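Local atomic coordinates of SmhA (Serratia marcescens, PDB entry 7A27), a protein that forms one component, captured here in its soluble state, of the tripartite alpha-pore-forming toxin Smh, which probably perforates target-cell membranes. Residues N3-I7 / E327-A331; V195-Q199 / G235-I239. All blocks are in the same frame, centred on the assembly; numbering follows the deposited sequence.

Contact 1: residues N3-I7 / E327-A331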
loop_
_atom_site.group_PDB
_atom_site.type_symbol
_atom_site.label_atom_id
_atom_site.label_comp_id
_atom_site.label_asym_id
_atom_site.label_seq_id
_atom_site.Cartn_x
_atom_site.Cartn_y
_atom_site.Cartn_z
ATOM N N ASN A 3 26.293 -12.222 29.148
ATOM C CA ASN A 3 26.572 -13.537 28.473
ATOM C C ASN A 3 25.788 -13.631 27.141
ATOM O O ASN A 3 24.873 -12.809 26.908
ATOM C CB ASN A 3 26.292 -14.724 29.404
ATOM C CG ASN A 3 27.093 -15.960 29.026
ATOM O OD1 ASN A 3 28.326 -15.928 29.017
ATOM N ND2 ASN A 3 26.406 -17.049 28.708
ATOM N N LEU A 4 26.196 -14.567 26.265
ATOM C CA LEU A 4 25.719 -14.811 24.873
ATOM C C LEU A 4 24.222 -15.057 24.810
ATOM O O LEU A 4 23.605 -14.630 23.862
ATOM C CB LEU A 4 26.465 -16.042 24.349
ATOM C CG LEU A 4 27.868 -15.754 23.832
ATOM C CD1 LEU A 4 28.799 -16.927 24.095
ATOM C CD2 LEU A 4 27.809 -15.368 22.359
ATOM N N THR A 5 23.714 -15.810 25.780
ATOM C CA THR A 5 22.300 -16.191 26.017
ATOM C C THR A 5 21.338 -14.997 25.808
ATOM O O THR A 5 20.147 -15.261 25.601
ATOM C CB THR A 5 22.234 -16.811 27.424
ATOM O OG1 THR A 5 20.935 -17.310 27.717
ATOM C CG2 THR A 5 22.596 -15.832 28.518
ATOM N N SER A 6 21.824 -13.751 25.815
ATOM C CA SER A 6 21.002 -12.508 25.767
ATOM C C SER A 6 21.089 -11.755 24.421
ATOM O O SER A 6 20.334 -10.799 24.248
ATOM C CB SER A 6 21.394 -11.587 26.902
ATOM O OG SER A 6 22.684 -11.041 26.657
ATOM N N ILE A 7 21.991 -12.118 23.505
ATOM C CA ILE A 7 22.123 -11.380 22.211
ATOM C C ILE A 7 20.965 -11.769 21.294
ATOM O O ILE A 7 20.566 -12.926 21.258
ATOM C CB ILE A 7 23.501 -11.535 21.529
ATOM C CG1 ILE A 7 23.791 -12.957 21.064
ATOM C CG2 ILE A 7 24.597 -11.025 22.434
ATOM C CD1 ILE A 7 24.996 -13.075 20.148
ATOM N N GLU A 327 32.018 -21.816 24.147
ATOM C CA GLU A 327 31.482 -20.447 23.920
ATOM C C GLU A 327 31.418 -20.191 22.405
ATOM O O GLU A 327 30.412 -19.647 21.945
ATOM C CB GLU A 327 32.292 -19.396 24.685
ATOM C CG GLU A 327 31.915 -19.265 26.155
ATOM C CD GLU A 327 32.887 -18.508 27.059
ATOM O OE1 GLU A 327 33.922 -17.968 26.564
ATOM O OE2 GLU A 327 32.605 -18.444 28.278
ATOM N N ILE A 328 32.447 -20.581 21.650
ATOM C CA ILE A 328 32.497 -20.426 20.160
ATOM C C ILE A 328 31.404 -21.311 19.540
ATOM O O ILE A 328 30.727 -20.867 18.601
ATOM C CB ILE A 328 33.914 -20.727 19.616
ATOM C CG1 ILE A 328 34.927 -19.676 20.085
ATOM C CG2 ILE A 328 33.910 -20.862 18.093
ATOM C CD1 ILE A 328 36.351 -20.002 19.711
ATOM N N LYS A 329 31.226 -22.524 20.063
ATOM C CA LYS A 329 30.205 -23.488 19.583
ATOM C C LYS A 329 28.813 -22.879 19.810
ATOM O O LYS A 329 27.960 -22.988 18.897
ATOM C CB LYS A 329 30.357 -24.840 20.284
ATOM C CG LYS A 329 29.700 -25.984 19.534
ATOM C CD LYS A 329 28.928 -26.977 20.402
ATOM C CE LYS A 329 27.595 -26.407 20.876
ATOM N NZ LYS A 329 26.658 -27.466 21.345
ATOM N N GLN A 330 28.596 -22.244 20.971
ATOM C CA GLN A 330 27.314 -21.594 21.372
ATOM C C GLN A 330 27.044 -20.398 20.447
ATOM O O GLN A 330 25.887 -20.204 20.059
ATOM C CB GLN A 330 27.362 -21.160 22.840
ATOM C CG GLN A 330 26.069 -20.570 23.400
ATOM C CD GLN A 330 26.219 -20.055 24.818
ATOM O OE1 GLN A 330 27.281 -20.086 25.432
ATOM N NE2 GLN A 330 25.157 -19.477 25.345
ATOM N N ALA A 331 28.065 -19.606 20.131
ATOM C CA ALA A 331 27.971 -18.436 19.235
ATOM C C ALA A 331 27.620 -18.890 17.810
ATOM O O ALA A 331 26.780 -18.230 17.174
ATOM C CB ALA A 331 29.260 -17.669 19.262
#
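L4 and Q330 meet by laying an aliphatic side chain over one flat face of a carboxamide. The leucine approaches from above the amide plane: its CB stands 3.8 Å from NE2 of Q330, while CD1 of L4 lies 3.8 Å from OE1 at the other end of the same group. Q330 reaches this place because CG is anti to the backbone N (chi1 -176°) and the chain stays extended beyond it, carrying the amide outward from the helix under L4. The two methyls of the leucine then part company. CD1 also comes to 3.8 Å from the carbonyl O of E327, beside the aliphatic base of that glutamate, whereas CD2 packs on A331, with 4.1 Å between CD2 and CB of A331. No hydrogen bond joins the two segments, so the hold is one of van der Waals packing. The short 3-10 turn that presents L4 is braced from within, where OG of S6 donates to O of N3 at 2.8 Å.

Around this point the N-terminal loop settles against the beginning of helix 325-358. L4 and E327 both rest on A322 in the loop between helices 301-321 and 325-358, E327 OE1 is hydrogen-bonded to N of G323, and A331 continues the packing onto Y97. On the other flank, I7 leans on A315, I318 and I319 of helix 301-321, so that the loop bridges two consecutive helices of the bundle.

Contact 2: residues V195-Q199 / G235-I239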
loop_
_atom_site.group_PDB
_atom_site.type_symbol
_atom_site.label_atom_id
_atom_site.label_comp_id
_atom_site.label_asym_id
_atom_site.label_seq_id
_atom_site.Cartn_x
_atom_site.Cartn_y
_atom_site.Cartn_z
ATOM N N VAL A 195 -0.810 -11.278 -5.545
ATOM C CA VAL A 195 -1.958 -10.339 -5.653
ATOM C C VAL A 195 -2.253 -9.970 -7.104
ATOM O O VAL A 195 -1.336 -9.761 -7.890
ATOM C CB VAL A 195 -1.758 -9.063 -4.812
ATOM C CG1 VAL A 195 -1.461 -9.409 -3.367
ATOM C CG2 VAL A 195 -0.706 -8.137 -5.394
ATOM N N GLN A 196 -3.542 -9.784 -7.361
ATOM C CA GLN A 196 -4.132 -9.302 -8.625
ATOM C C GLN A 196 -5.538 -8.773 -8.278
ATOM O O GLN A 196 -6.301 -9.472 -7.597
ATOM C CB GLN A 196 -4.144 -10.466 -9.619
ATOM C CG GLN A 196 -4.467 -10.083 -11.066
ATOM C CD GLN A 196 -3.292 -9.653 -11.918
ATOM O OE1 GLN A 196 -2.536 -8.722 -11.600
ATOM N NE2 GLN A 196 -3.176 -10.317 -13.062
ATOM N N LEU A 197 -5.853 -7.558 -8.726
ATOM C CA LEU A 197 -7.218 -6.971 -8.713
ATOM C C LEU A 197 -7.526 -6.507 -10.135
ATOM O O LEU A 197 -6.590 -6.116 -10.826
ATOM C CB LEU A 197 -7.261 -5.805 -7.723
ATOM C CG LEU A 197 -7.315 -6.175 -6.240
ATOM C CD1 LEU A 197 -7.502 -4.932 -5.384
ATOM C CD2 LEU A 197 -8.417 -7.186 -5.976
ATOM N N GLY A 198 -8.775 -6.580 -10.573
ATOM C CA GLY A 198 -9.176 -6.170 -11.932
ATOM C C GLY A 198 -9.974 -4.881 -11.898
ATOM O O GLY A 198 -9.966 -4.218 -10.852
ATOM N N GLN A 199 -10.643 -4.556 -13.006
ATOM C CA GLN A 199 -11.524 -3.368 -13.136
ATOM C C GLN A 199 -12.521 -3.602 -14.266
ATOM O O GLN A 199 -12.270 -4.478 -15.118
ATOM C CB GLN A 199 -10.707 -2.113 -13.430
ATOM C CG GLN A 199 -9.885 -2.154 -14.713
ATOM C CD GLN A 199 -9.355 -0.779 -15.066
ATOM O OE1 GLN A 199 -10.116 0.181 -15.219
ATOM N NE2 GLN A 199 -8.041 -0.667 -15.191
ATOM N N GLY A 235 -14.717 0.679 -11.702
ATOM C CA GLY A 235 -14.648 0.164 -10.328
ATOM C C GLY A 235 -13.753 -1.053 -10.262
ATOM O O GLY A 235 -13.671 -1.779 -11.293
ATOM N N ILE A 236 -13.097 -1.261 -9.113
ATOM C CA ILE A 236 -12.240 -2.457 -8.850
ATOM C C ILE A 236 -13.142 -3.689 -8.930
ATOM O O ILE A 236 -14.346 -3.550 -8.604
ATOM C CB ILE A 236 -11.552 -2.405 -7.471
ATOM C CG1 ILE A 236 -10.687 -1.155 -7.279
ATOM C CG2 ILE A 236 -10.751 -3.674 -7.231
ATOM C CD1 ILE A 236 -9.536 -1.040 -8.234
ATOM N N GLN A 237 -12.589 -4.837 -9.334
ATOM C CA GLN A 237 -13.312 -6.127 -9.386
ATOM C C GLN A 237 -12.343 -7.230 -8.960
ATOM O O GLN A 237 -11.130 -7.032 -9.057
ATOM C CB GLN A 237 -13.821 -6.395 -10.792
ATOM C CG GLN A 237 -15.236 -6.956 -10.798
ATOM C CD GLN A 237 -16.314 -5.904 -10.661
ATOM O OE1 GLN A 237 -16.265 -4.818 -11.254
ATOM N NE2 GLN A 237 -17.404 -6.334 -10.042
ATOM N N ALA A 238 -12.860 -8.340 -8.454
ATOM C CA ALA A 238 -12.023 -9.505 -8.115
ATOM C C ALA A 238 -11.677 -10.168 -9.444
ATOM O O ALA A 238 -12.480 -10.003 -10.395
ATOM C CB ALA A 238 -12.761 -10.433 -7.187
ATOM N N ILE A 239 -10.549 -10.871 -9.520
ATOM C CA ILE A 239 -10.141 -11.587 -10.763
ATOM C C ILE A 239 -11.080 -12.761 -11.057
ATOM O O ILE A 239 -11.439 -12.889 -12.241
ATOM C CB ILE A 239 -8.656 -11.965 -10.709
ATOM C CG1 ILE A 239 -7.823 -10.690 -10.769
ATOM C CG2 ILE A 239 -8.247 -12.924 -11.815
ATOM C CD1 ILE A 239 -7.944 -9.898 -12.056
#
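I239 folds back over Q196 and G198 beside the G198-Q237 pair of two antiparallel strands. From CB, its CG1 branch leaves anti to the carbonyl carbon (chi1 -68°), which sends it toward 195-199. CG1 then lies 3.4 Å from CG of Q196, the two side chains crossing at a slant, and 3.7 Å from the backbone O of Q196. At the tip, CD1 touches CG of Q196 again and reaches over the backbone of G198, 3.7 Å from its N.

Beneath this methyl, G198 and Q237 form a hydrogen-bonded antiparallel pair. N of G198 donates to O of Q237 at 2.8 Å, and N of Q237 returns a bond to O of G198 at 3.1 Å. The next pair, Q199 with I236, is non-hydrogen-bonded; here CA of Q199 makes a CA-H...O contact of 3.2 Å with O of G235. L197 and I236 touch through CD1 of L197 and CG2 of I236, 3.9 Å apart. Consecutive strands 198-206 and 230-237 thus pair as a beta hairpin, which these two residues pack against helices 14-37 and 160-188.

The amide of Q199 is held from outside the hairpin, NE2 bonding to O of L362 and OG of S37; OE1 of Q237 reaches OG of S200 on the facing strand. The Q196 side chain lies about 5 Å from that of N359, an observed calcium-binding residue of this protein, although no calcium is bound to this chain in the model. Cohesion across the segments comes from two main-chain bonds and apolar contacts, while the Q237 amide adds a side-chain link between the two strands through S200 and that of Q199 ties them to L362 and to helix 14-37.

In the fold
Starting at the N terminus, residues 3-7 precede helix 14-37 and meet residues 327-331, early in the last long helix, 325-358. Contact 1 therefore closes a loop of 319 intervening residues, mostly helical. Contact 2 falls wholly within that loop: after helix 160-188 the chain enters strand 198-206, passes a connection whose residues 210-225 are not modelled and returns along 230-237, so only 35 residues separate its segments. The two sites lie on opposite sides of the chain's centre, about 33 Å apart at their nearest atoms. One joins the chain's beginning to the C-terminal helix at one end of the elongated bundle; the other sets the base of the two-stranded hairpin.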